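PDB 5G2Q: transaminase from Arthrobacter sp., which probably catalyses the pyridoxal-phosphate-dependent transfer of an amino group from an amino donor to a carbonyl acceptor, as in other class-III aminotransferases. Local coordinates for residues S268-T273 and K280-Q285; I294-G299 and A309-K314; Q416-I421 and M437-R442. All blocks are in the same frame, centred on the assembly; numbering follows the deposited sequence.

Contacts 1, 2 and 3 follow one another along the chain, and all touch one pyridoxal-alanine adduct. Contacts 1 and 2 have centres about 9 Å apart and share the mixed seven-stranded sheet, in which strands 265-269 and 293-296 are neighbours and Asp269 bonds to Thr295. Contact 3 comes last, with its centre about 25 Å from that of contact 1 and about 31 Å from that of contact 2, on the antiparallel sheet that includes strand 440-443. Asp269, Lys298 and Arg442 reach the ring nitrogen, alpha carbon and carboxylate of the adduct, so both sheets contribute to one active site.

Contact 1 (S268-T273 and K280-Q285); sequences SDEVLT and KWFGYQ. With PDA (2-[(3-hydroxy-2-methyl-5-phosphonooxymethyl-pyridin-4-ylmethyl)-amino]-propionic acid), chain R.
Four hydrogen bonds converge on the buried carboxylate of Glu270, two to each oxygen, and two of them come from consecutive backbone amides of 280-285. Gly283 N donates a hydrogen bond to Glu270 OE1 at 2.8 Å and Tyr284 N one to Glu270 OE2 at 3.0 Å, both on the syn side of the carboxylate. Hydroxyls from the glutamate's own segment complete the set. Thr273 OG1 donates to Glu270 OE1 over 2.6 Å, from the face of the carboxylate opposite to Gly283 N, while Ser268 OG donates to Glu270 OE2 on its anti side. Held this way, the carboxylate has little freedom to rotate, and the cluster of donors would probably stabilise its negative charge. A bend at chi2 (-82°) brings the group round to the loop.

Two rings of 280-285 meet the carboxylate oxygens with their edges. Glu270 OE1 lies in plane at the edge of Phe282, and Glu270 OE2 approaches the edge of Tyr284, 3.3 Å from Tyr284 CD2. A water links Thr273 O to Lys280 O.

On the cofactor side, Asp269 OD2 stands 2.8 Å from N1 of the pyridine, as in other enzymes of this fold, and Val271 CB lies over the ring face, 3.6 Å from that N1. Behind the loop, Phe282 packs on Met296 of strand 293-296 and on Ile105 of helix 92-105, Tyr284 leans on Ile294, and Trp281 reaches helix 335-350.

Contact 2 (I294-G299 and A309-K314); sequences ITMGKG and AVVVSK. With PDA (2-[(3-hydroxy-2-methyl-5-phosphonooxymethyl-pyridin-4-ylmethyl)-amino]-propionic acid), chain R.
A beta hairpin of the large mixed sheet, characteristic of the type I fold of pyridoxal-phosphate enzymes, pairs Ile294 with Val311 and Met296 with Ala309. Both are antiparallel hydrogen-bonded pairs. Ile294 N reaches Val311 O at 2.8 Å, and Met296 N reaches Ala309 O at 2.7 Å; reciprocal bonds close both rings. Between them Thr295 faces Val310 as a non-hydrogen-bonded pair.

On the Met296 face the methionine runs extended past CG, laying SD beside Ala309 CB and carrying CE to 3.7 Å from Val311 CG2, the two side chains meeting at a slant. Thr295 OG1, on the other face, bonds to Asp269.

Just past the strand, Lys298 turns at its end (chi4 -58°) toward the adduct, with NZ 2.9 Å from the substrate-derived CA. That amine also bonds to Leu59 O and to Thr330 OG1 of the second subunit. With an alanine here the amine is gone, which is likely to leave that alpha carbon without the group beside it and to cost Leu59 O and Thr330 of the second subunit their bonds to the lysine. Such closeness is consistent with a lysine that holds the cofactor as an imine in the resting enzyme and shuttles a proton once substrate displaces it.

Contact 3 (Q416-I421 and M437-R442); sequences QIPTQI and MPNTMR. With PDA (2-[(3-hydroxy-2-methyl-5-phosphonooxymethyl-pyridin-4-ylmethyl)-amino]-propionic acid), chain R.
Hydrogen bonding between the two segments centres on Thr419. Its hydroxyl donates to Met437 O at 2.7 Å, tilted 28° from the plane of that carbonyl; a chi1 of 50° sets OG1 between the backbone N and the carbonyl carbon and aims it there. The amide of the same residue gives a weak bond to Pro438 O, with Thr419 N 3.3 Å away. Two successive carbonyls of 437-442 thus receive the side chain and the backbone of a single threonine.

Van der Waals contacts accompany these bonds. The apolar one sets Ile417 CG2 3.7 Å from Pro438 CA, and Pro418 CG comes to 3.3 Å from Pro438 O. On its far branch Thr419 sends CG2 to 3.4 Å from Thr440 O, beside the side chain of Met441.

These contacts join the first turn of helix 418-426 to the bend that opens strand 440-443, an edge strand of the antiparallel sheet in what corresponds to the small domain of the type I fold. Ile417 stands at the N-cap position, and its carbonyl accepts from both Gln420 N and Ile421 N. Asn439 ND2 bonds to Asp405 OD1 and to Val402 O, while Met441 packs on Val390 and Ile392 of the adjoining strand.

Ion recognition falls to Arg442, farther along the strand. Bends at chi2 and chi3 bring the edge of its guanidinium to the carboxylate of the adduct, whose carbon lies in the guanidinium plane. Arg442 NH1 donates to OXT at 3.0 Å and Arg442 NH2 to the same OXT at 3.1 Å, with a weak third bond from NH2 to the other oxygen; two opposite charges facing each other would probably help to orient the amino-acid substrate.

Contact 1 (S268-T273 and K280-Q285)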
loop_
_atom_site.group_PDB
_atom_site.type_symbol
_atom_site.label_atom_id
_atom_site.label_comp_id
_atom_site.label_asym_id
_atom_site.label_seq_id
_atom_site.Cartn_x
_atom_site.Cartn_y
_atom_site.Cartn_z
ATOM N N SER F 268 -1.364 24.837 -2.075
ATOM C CA SER F 268 -2.099 25.359 -3.237
ATOM C C SER F 268 -1.387 24.903 -4.507
ATOM O O SER F 268 -0.284 25.363 -4.809
ATOM C CB SER F 268 -2.212 26.897 -3.189
ATOM O OG SER F 268 -3.021 27.376 -4.233
ATOM N N ASP F 269 -1.987 23.970 -5.238
ATOM C CA ASP F 269 -1.420 23.586 -6.527
ATOM C C ASP F 269 -1.665 24.678 -7.602
ATOM O O ASP F 269 -2.728 24.760 -8.207
ATOM C CB ASP F 269 -1.934 22.208 -6.946
ATOM C CG ASP F 269 -1.307 21.723 -8.227
ATOM O OD1 ASP F 269 -0.569 22.517 -8.870
ATOM O OD2 ASP F 269 -1.555 20.555 -8.592
ATOM N N GLU F 270 -0.675 25.539 -7.811
ATOM C CA GLU F 270 -0.835 26.702 -8.657
ATOM C C GLU F 270 -0.227 26.506 -10.049
ATOM O O GLU F 270 0.059 27.488 -10.772
ATOM C CB GLU F 270 -0.273 27.958 -7.969
ATOM C CG GLU F 270 -1.032 28.428 -6.726
ATOM C CD GLU F 270 -2.280 29.264 -7.056
ATOM O OE1 GLU F 270 -2.482 29.627 -8.245
ATOM O OE2 GLU F 270 -3.073 29.542 -6.111
ATOM N N VAL F 271 -0.040 25.244 -10.443
ATOM C CA VAL F 271 0.580 24.979 -11.747
ATOM C C VAL F 271 -0.195 25.619 -12.912
ATOM O O VAL F 271 0.378 26.264 -13.768
ATOM C CB VAL F 271 0.783 23.473 -12.019
ATOM C CG1 VAL F 271 1.180 23.273 -13.491
ATOM C CG2 VAL F 271 1.830 22.874 -11.062
ATOM N N LEU F 272 -1.507 25.416 -12.953
ATOM C CA LEU F 272 -2.300 25.967 -14.018
ATOM C C LEU F 272 -2.777 27.369 -13.651
ATOM O O LEU F 272 -2.789 28.251 -14.477
ATOM C CB LEU F 272 -3.466 25.041 -14.342
ATOM C CG LEU F 272 -4.339 25.300 -15.582
ATOM C CD1 LEU F 272 -4.684 23.989 -16.283
ATOM C CD2 LEU F 272 -5.606 26.077 -15.246
ATOM N N THR F 273 -3.174 27.595 -12.407
ATOM C CA THR F 273 -3.757 28.901 -12.080
ATOM C C THR F 273 -2.729 29.967 -11.750
ATOM O O THR F 273 -3.078 31.114 -11.507
ATOM C CB THR F 273 -4.757 28.791 -10.918
ATOM O OG1 THR F 273 -4.072 28.309 -9.761
ATOM C CG2 THR F 273 -5.914 27.836 -11.259
ATOM N N LYS F 280 -4.832 37.654 -11.250
ATOM C CA LYS F 280 -4.006 37.975 -10.081
ATOM C C LYS F 280 -2.759 37.123 -10.259
ATOM O O LYS F 280 -2.772 36.253 -11.120
ATOM C CB LYS F 280 -4.709 37.588 -8.775
ATOM C CG LYS F 280 -5.902 38.464 -8.451
ATOM C CD LYS F 280 -5.943 38.819 -6.975
ATOM C CE LYS F 280 -7.150 39.701 -6.716
ATOM N NZ LYS F 280 -6.891 40.743 -5.694
ATOM N N TRP F 281 -1.696 37.366 -9.485
ATOM C CA TRP F 281 -0.467 36.539 -9.616
ATOM C C TRP F 281 -0.803 35.062 -9.455
ATOM O O TRP F 281 -0.423 34.233 -10.295
ATOM C CB TRP F 281 0.707 36.995 -8.702
ATOM C CG TRP F 281 1.469 38.206 -9.285
ATOM C CD1 TRP F 281 1.412 39.508 -8.847
ATOM C CD2 TRP F 281 2.338 38.222 -10.439
ATOM N NE1 TRP F 281 2.191 40.316 -9.638
ATOM C CE2 TRP F 281 2.774 39.557 -10.617
ATOM C CE3 TRP F 281 2.792 37.242 -11.330
ATOM C CZ2 TRP F 281 3.652 39.935 -11.650
ATOM C CZ3 TRP F 281 3.675 37.630 -12.371
ATOM C CH2 TRP F 281 4.087 38.959 -12.509
ATOM N N PHE F 282 -1.546 34.731 -8.401
ATOM C CA PHE F 282 -1.911 33.342 -8.158
ATOM C C PHE F 282 -3.366 33.226 -7.790
ATOM O O PHE F 282 -3.949 34.149 -7.225
ATOM C CB PHE F 282 -1.039 32.749 -7.046
ATOM C CG PHE F 282 0.415 32.574 -7.435
ATOM C CD1 PHE F 282 0.817 31.505 -8.235
ATOM C CD2 PHE F 282 1.378 33.475 -7.003
ATOM C CE1 PHE F 282 2.137 31.345 -8.602
ATOM C CE2 PHE F 282 2.710 33.314 -7.361
ATOM C CZ PHE F 282 3.084 32.254 -8.166
ATOM N N GLY F 283 -3.941 32.069 -8.082
ATOM C CA GLY F 283 -5.337 31.809 -7.791
ATOM C C GLY F 283 -5.785 32.142 -6.378
ATOM O O GLY F 283 -6.846 32.761 -6.161
ATOM N N TYR F 284 -4.996 31.704 -5.408
ATOM C CA TYR F 284 -5.342 31.857 -4.015
ATOM C C TYR F 284 -5.438 33.305 -3.567
ATOM O O TYR F 284 -6.123 33.593 -2.592
ATOM C CB TYR F 284 -4.345 31.092 -3.154
ATOM C CG TYR F 284 -3.010 31.767 -2.976
ATOM C CD1 TYR F 284 -2.868 32.864 -2.134
ATOM C CD2 TYR F 284 -1.874 31.274 -3.607
ATOM C CE1 TYR F 284 -1.649 33.480 -1.971
ATOM C CE2 TYR F 284 -0.641 31.857 -3.419
ATOM C CZ TYR F 284 -0.540 32.963 -2.609
ATOM O OH TYR F 284 0.681 33.568 -2.441
ATOM N N GLN F 285 -4.799 34.233 -4.284
ATOM C CA GLN F 285 -4.842 35.630 -3.851
ATOM C C GLN F 285 -6.210 36.325 -4.084
ATOM O O GLN F 285 -6.443 37.422 -3.596
ATOM C CB GLN F 285 -3.715 36.419 -4.483
ATOM C CG GLN F 285 -2.318 35.861 -4.233
ATOM C CD GLN F 285 -1.267 36.623 -5.024
ATOM O OE1 GLN F 285 -1.484 36.958 -6.216
ATOM N NE2 GLN F 285 -0.124 36.905 -4.383
HETATM N N PDA R . -2.013 19.822 -16.313
HETATM N N1 PDA R . -0.967 20.442 -11.355
HETATM C C2 PDA R . -1.942 21.014 -12.071
HETATM C C2A PDA R . -2.979 21.811 -11.325
HETATM C C3 PDA R . -1.952 20.843 -13.557
HETATM O O3A PDA R . -2.921 21.445 -14.314
HETATM C C4 PDA R . -0.939 20.092 -14.156
HETATM C C4A PDA R . -0.929 19.907 -15.635
HETATM C C5 PDA R . 0.048 19.516 -13.328
HETATM C C5A PDA R . 1.187 18.663 -13.852
HETATM O OP4 PDA R . 2.105 19.465 -14.607
HETATM P P PDA R . 2.954 18.807 -15.809
HETATM O OP1 PDA R . 3.891 17.696 -15.250
HETATM O OP2 PDA R . 3.864 19.859 -16.447
HETATM O OP3 PDA R . 1.991 18.233 -16.803
HETATM C C6 PDA R . 0.009 19.714 -11.949
HETATM C CA PDA R . -2.069 19.645 -17.783
HETATM C CB PDA R . -1.596 18.258 -18.220
HETATM C C PDA R . -3.341 20.057 -18.499
HETATM O O PDA R . -3.832 19.305 -19.381
HETATM O OXT PDA R . -3.873 21.159 -18.219
HETATM O O HOH W 1 -3.855 33.567 -11.491
#

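Contact 2 (I294-G299 and A309-K314)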
loop_
_atom_site.group_PDB
_atom_site.type_symbol
_atom_site.label_atom_id
_atom_site.label_comp_id
_atom_site.label_asym_id
_atom_site.label_seq_id
_atom_site.Cartn_x
_atom_site.Cartn_y
_atom_site.Cartn_z
ATOM N N ILE F 294 3.288 26.248 -2.357
ATOM C CA ILE F 294 2.709 26.444 -3.707
ATOM C C ILE F 294 3.454 25.521 -4.689
ATOM O O ILE F 294 4.689 25.416 -4.618
ATOM C CB ILE F 294 2.916 27.914 -4.170
ATOM C CG1 ILE F 294 1.986 28.895 -3.463
ATOM C CG2 ILE F 294 2.825 28.082 -5.688
ATOM C CD1 ILE F 294 2.483 30.330 -3.605
ATOM N N THR F 295 2.736 24.871 -5.608
ATOM C CA THR F 295 3.402 24.154 -6.703
ATOM C C THR F 295 3.224 24.933 -7.998
ATOM O O THR F 295 2.171 25.499 -8.227
ATOM C CB THR F 295 2.882 22.714 -6.871
ATOM O OG1 THR F 295 1.465 22.715 -7.011
ATOM C CG2 THR F 295 3.221 21.873 -5.679
ATOM N N MET F 296 4.256 24.974 -8.829
ATOM C CA MET F 296 4.305 25.829 -10.015
ATOM C C MET F 296 4.842 25.127 -11.258
ATOM O O MET F 296 5.608 24.155 -11.166
ATOM C CB MET F 296 5.224 27.013 -9.784
ATOM C CG MET F 296 4.687 28.088 -8.881
ATOM S SD MET F 296 6.143 29.003 -8.389
ATOM C CE MET F 296 5.382 30.373 -7.524
ATOM N N GLY F 297 4.478 25.678 -12.423
ATOM C CA GLY F 297 4.750 25.077 -13.729
ATOM C C GLY F 297 4.074 25.927 -14.808
ATOM O O GLY F 297 3.820 27.116 -14.591
ATOM N N LYS F 298 3.837 25.332 -15.970
ATOM C CA LYS F 298 3.194 26.025 -17.079
ATOM C C LYS F 298 3.593 27.514 -17.257
ATOM O O LYS F 298 4.592 27.875 -17.891
ATOM C CB LYS F 298 1.663 25.903 -16.893
ATOM C CG LYS F 298 1.113 24.508 -17.144
ATOM C CD LYS F 298 -0.385 24.450 -16.847
ATOM C CE LYS F 298 -0.943 23.039 -16.718
ATOM N NZ LYS F 298 -0.719 22.218 -17.946
ATOM N N GLY F 299 2.757 28.379 -16.695
ATOM C CA GLY F 299 2.957 29.818 -16.736
ATOM C C GLY F 299 4.240 30.300 -16.081
ATOM O O GLY F 299 4.628 31.437 -16.317
ATOM N N ALA F 309 8.258 24.330 -10.290
ATOM C CA ALA F 309 8.739 24.892 -9.021
ATOM C C ALA F 309 7.902 24.569 -7.797
ATOM O O ALA F 309 6.730 24.272 -7.907
ATOM C CB ALA F 309 8.910 26.398 -9.150
ATOM N N VAL F 310 8.512 24.663 -6.627
ATOM C CA VAL F 310 7.780 24.642 -5.371
ATOM C C VAL F 310 8.261 25.794 -4.467
ATOM O O VAL F 310 9.463 25.902 -4.196
ATOM C CB VAL F 310 7.906 23.260 -4.650
ATOM C CG1 VAL F 310 9.260 23.132 -3.992
ATOM C CG2 VAL F 310 6.867 23.123 -3.573
ATOM N N VAL F 311 7.326 26.641 -4.017
ATOM C CA VAL F 311 7.568 27.641 -2.953
ATOM C C VAL F 311 7.023 27.144 -1.595
ATOM O O VAL F 311 5.859 26.728 -1.483
ATOM C CB VAL F 311 6.929 29.022 -3.255
ATOM C CG1 VAL F 311 7.152 29.969 -2.082
ATOM C CG2 VAL F 311 7.500 29.649 -4.530
ATOM N N VAL F 312 7.871 27.217 -0.569
ATOM C CA VAL F 312 7.538 26.757 0.778
ATOM C C VAL F 312 7.659 27.901 1.769
ATOM O O VAL F 312 8.455 28.810 1.571
ATOM C CB VAL F 312 8.498 25.642 1.216
ATOM C CG1 VAL F 312 8.260 24.408 0.360
ATOM C CG2 VAL F 312 9.955 26.123 1.085
ATOM N N SER F 313 6.887 27.844 2.847
ATOM C CA SER F 313 6.907 28.889 3.876
ATOM C C SER F 313 8.248 29.023 4.588
ATOM O O SER F 313 9.029 28.060 4.674
ATOM C CB SER F 313 5.816 28.622 4.922
ATOM O OG SER F 313 6.109 27.484 5.715
ATOM N N LYS F 314 8.494 30.203 5.148
ATOM C CA LYS F 314 9.643 30.399 6.041
ATOM C C LYS F 314 9.824 29.288 7.112
ATOM O O LYS F 314 10.950 28.826 7.356
ATOM C CB LYS F 314 9.559 31.758 6.716
ATOM C CG LYS F 314 9.707 32.899 5.760
ATOM C CD LYS F 314 9.574 34.209 6.501
ATOM C CE LYS F 314 9.882 35.368 5.570
ATOM N NZ LYS F 314 9.605 36.625 6.303
HETATM N N PDA R . -2.013 19.822 -16.313
HETATM N N1 PDA R . -0.967 20.442 -11.355
HETATM C C2 PDA R . -1.942 21.014 -12.071
HETATM C C2A PDA R . -2.979 21.811 -11.325
HETATM C C3 PDA R . -1.952 20.843 -13.557
HETATM O O3A PDA R . -2.921 21.445 -14.314
HETATM C C4 PDA R . -0.939 20.092 -14.156
HETATM C C4A PDA R . -0.929 19.907 -15.635
HETATM C C5 PDA R . 0.048 19.516 -13.328
HETATM C C5A PDA R . 1.187 18.663 -13.852
HETATM O OP4 PDA R . 2.105 19.465 -14.607
HETATM P P PDA R . 2.954 18.807 -15.809
HETATM O OP1 PDA R . 3.891 17.696 -15.250
HETATM O OP2 PDA R . 3.864 19.859 -16.447
HETATM O OP3 PDA R . 1.991 18.233 -16.803
HETATM C C6 PDA R . 0.009 19.714 -11.949
HETATM C CA PDA R . -2.069 19.645 -17.783
HETATM C CB PDA R . -1.596 18.258 -18.220
HETATM C C PDA R . -3.341 20.057 -18.499
HETATM O O PDA R . -3.832 19.305 -19.381
HETATM O OXT PDA R . -3.873 21.159 -18.219
#

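Contact 3 (Q416-I421 and M437-R442)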
loop_
_atom_site.group_PDB
_atom_site.type_symbol
_atom_site.label_atom_id
_atom_site.label_comp_id
_atom_site.label_asym_id
_atom_site.label_seq_id
_atom_site.Cartn_x
_atom_site.Cartn_y
_atom_site.Cartn_z
ATOM N N GLN F 416 -20.361 11.873 -29.541
ATOM C CA GLN F 416 -21.444 12.048 -28.562
ATOM C C GLN F 416 -21.058 13.006 -27.432
ATOM O O GLN F 416 -21.883 13.304 -26.584
ATOM C CB GLN F 416 -21.869 10.718 -27.957
ATOM C CG GLN F 416 -21.627 9.506 -28.839
ATOM C CD GLN F 416 -22.684 9.283 -29.907
ATOM O OE1 GLN F 416 -23.383 10.209 -30.347
ATOM N NE2 GLN F 416 -22.796 8.033 -30.342
ATOM N N ILE F 417 -19.802 13.472 -27.428
ATOM C CA ILE F 417 -19.253 14.357 -26.397
ATOM C C ILE F 417 -19.463 15.809 -26.846
ATOM O O ILE F 417 -18.814 16.252 -27.785
ATOM C CB ILE F 417 -17.739 14.047 -26.161
ATOM C CG1 ILE F 417 -17.580 12.676 -25.470
ATOM C CG2 ILE F 417 -17.022 15.169 -25.403
ATOM C CD1 ILE F 417 -16.152 12.127 -25.423
ATOM N N PRO F 418 -20.373 16.558 -26.194
ATOM C CA PRO F 418 -20.638 17.930 -26.657
ATOM C C PRO F 418 -19.372 18.755 -26.841
ATOM O O PRO F 418 -19.287 19.528 -27.789
ATOM C CB PRO F 418 -21.488 18.542 -25.539
ATOM C CG PRO F 418 -21.820 17.423 -24.600
ATOM C CD PRO F 418 -21.356 16.130 -25.195
ATOM N N THR F 419 -18.395 18.574 -25.948
ATOM C CA THR F 419 -17.160 19.349 -26.032
ATOM C C THR F 419 -16.299 18.956 -27.214
ATOM O O THR F 419 -15.472 19.735 -27.632
ATOM C CB THR F 419 -16.332 19.354 -24.733
ATOM O OG1 THR F 419 -16.152 18.005 -24.248
ATOM C CG2 THR F 419 -17.018 20.202 -23.676
ATOM N N GLN F 420 -16.511 17.760 -27.748
ATOM C CA GLN F 420 -15.884 17.360 -28.994
ATOM C C GLN F 420 -16.566 17.969 -30.247
ATOM O O GLN F 420 -15.895 18.390 -31.195
ATOM C CB GLN F 420 -15.848 15.834 -29.085
ATOM C CG GLN F 420 -14.776 15.163 -28.223
ATOM C CD GLN F 420 -13.355 15.618 -28.550
ATOM O OE1 GLN F 420 -12.932 15.630 -29.708
ATOM N NE2 GLN F 420 -12.622 15.996 -27.522
ATOM N N ILE F 421 -17.902 17.970 -30.266
ATOM C CA ILE F 421 -18.687 18.515 -31.383
ATOM C C ILE F 421 -18.430 20.036 -31.549
ATOM O O ILE F 421 -18.216 20.539 -32.662
ATOM C CB ILE F 421 -20.200 18.207 -31.184
ATOM C CG1 ILE F 421 -20.475 16.697 -31.287
ATOM C CG2 ILE F 421 -21.085 18.998 -32.146
ATOM C CD1 ILE F 421 -20.177 16.058 -32.633
ATOM N N MET F 437 -13.195 17.904 -20.201
ATOM C CA MET F 437 -14.417 17.266 -19.716
ATOM C C MET F 437 -15.492 17.245 -20.801
ATOM O O MET F 437 -15.540 18.131 -21.622
ATOM C CB MET F 437 -14.894 17.933 -18.422
ATOM C CG MET F 437 -13.850 17.890 -17.300
ATOM S SD MET F 437 -13.433 16.203 -16.789
ATOM C CE MET F 437 -11.829 15.931 -17.543
ATOM N N PRO F 438 -16.308 16.192 -20.833
ATOM C CA PRO F 438 -17.408 15.995 -21.801
ATOM C C PRO F 438 -18.519 17.078 -21.779
ATOM O O PRO F 438 -19.024 17.510 -22.844
ATOM C CB PRO F 438 -17.993 14.642 -21.383
ATOM C CG PRO F 438 -17.667 14.526 -19.920
ATOM C CD PRO F 438 -16.297 15.136 -19.793
ATOM N N ASN F 439 -18.881 17.540 -20.592
ATOM C CA ASN F 439 -19.935 18.542 -20.506
ATOM C C ASN F 439 -19.490 19.993 -20.286
ATOM O O ASN F 439 -20.337 20.851 -20.086
ATOM C CB ASN F 439 -20.941 18.163 -19.415
ATOM C CG ASN F 439 -21.528 16.788 -19.610
ATOM O OD1 ASN F 439 -21.989 16.448 -20.691
ATOM N ND2 ASN F 439 -21.532 15.980 -18.534
ATOM N N THR F 440 -18.189 20.275 -20.300
ATOM C CA THR F 440 -17.688 21.547 -19.788
ATOM C C THR F 440 -16.533 22.056 -20.623
ATOM O O THR F 440 -15.582 21.340 -20.827
ATOM C CB THR F 440 -17.146 21.402 -18.344
ATOM O OG1 THR F 440 -18.038 20.624 -17.550
ATOM C CG2 THR F 440 -16.946 22.776 -17.687
ATOM N N MET F 441 -16.592 23.311 -21.059
ATOM C CA MET F 441 -15.502 23.901 -21.827
ATOM C C MET F 441 -14.471 24.491 -20.883
ATOM O O MET F 441 -14.852 25.043 -19.863
ATOM C CB MET F 441 -16.030 24.997 -22.731
ATOM C CG MET F 441 -17.270 24.594 -23.482
ATOM S SD MET F 441 -17.294 25.344 -25.100
ATOM C CE MET F 441 -15.759 26.271 -25.089
ATOM N N ARG F 442 -13.188 24.344 -21.227
ATOM C CA ARG F 442 -12.063 24.943 -20.493
ATOM C C ARG F 442 -11.341 25.916 -21.428
ATOM O O ARG F 442 -10.472 25.514 -22.211
ATOM C CB ARG F 442 -11.096 23.857 -19.974
ATOM C CG ARG F 442 -9.924 24.334 -19.116
ATOM C CD ARG F 442 -8.543 24.115 -19.773
ATOM N NE ARG F 442 -8.102 22.710 -19.880
ATOM C CZ ARG F 442 -6.921 22.237 -19.470
ATOM N NH1 ARG F 442 -6.034 23.042 -18.917
ATOM N NH2 ARG F 442 -6.615 20.948 -19.608
HETATM N N PDA R . -2.013 19.822 -16.313
HETATM N N1 PDA R . -0.967 20.442 -11.355
HETATM C C2 PDA R . -1.942 21.014 -12.071
HETATM C C2A PDA R . -2.979 21.811 -11.325
HETATM C C3 PDA R . -1.952 20.843 -13.557
HETATM O O3A PDA R . -2.921 21.445 -14.314
HETATM C C4 PDA R . -0.939 20.092 -14.156
HETATM C C4A PDA R . -0.929 19.907 -15.635
HETATM C C5 PDA R . 0.048 19.516 -13.328
HETATM C C5A PDA R . 1.187 18.663 -13.852
HETATM O OP4 PDA R . 2.105 19.465 -14.607
HETATM P P PDA R . 2.954 18.807 -15.809
HETATM O OP1 PDA R . 3.891 17.696 -15.250
HETATM O OP2 PDA R . 3.864 19.859 -16.447
HETATM O OP3 PDA R . 1.991 18.233 -16.803
HETATM C C6 PDA R . 0.009 19.714 -11.949
HETATM C CA PDA R . -2.069 19.645 -17.783
HETATM C CB PDA R . -1.596 18.258 -18.220
HETATM C C PDA R . -3.341 20.057 -18.499
HETATM O O PDA R . -3.832 19.305 -19.381
HETATM O OXT PDA R . -3.873 21.159 -18.219
#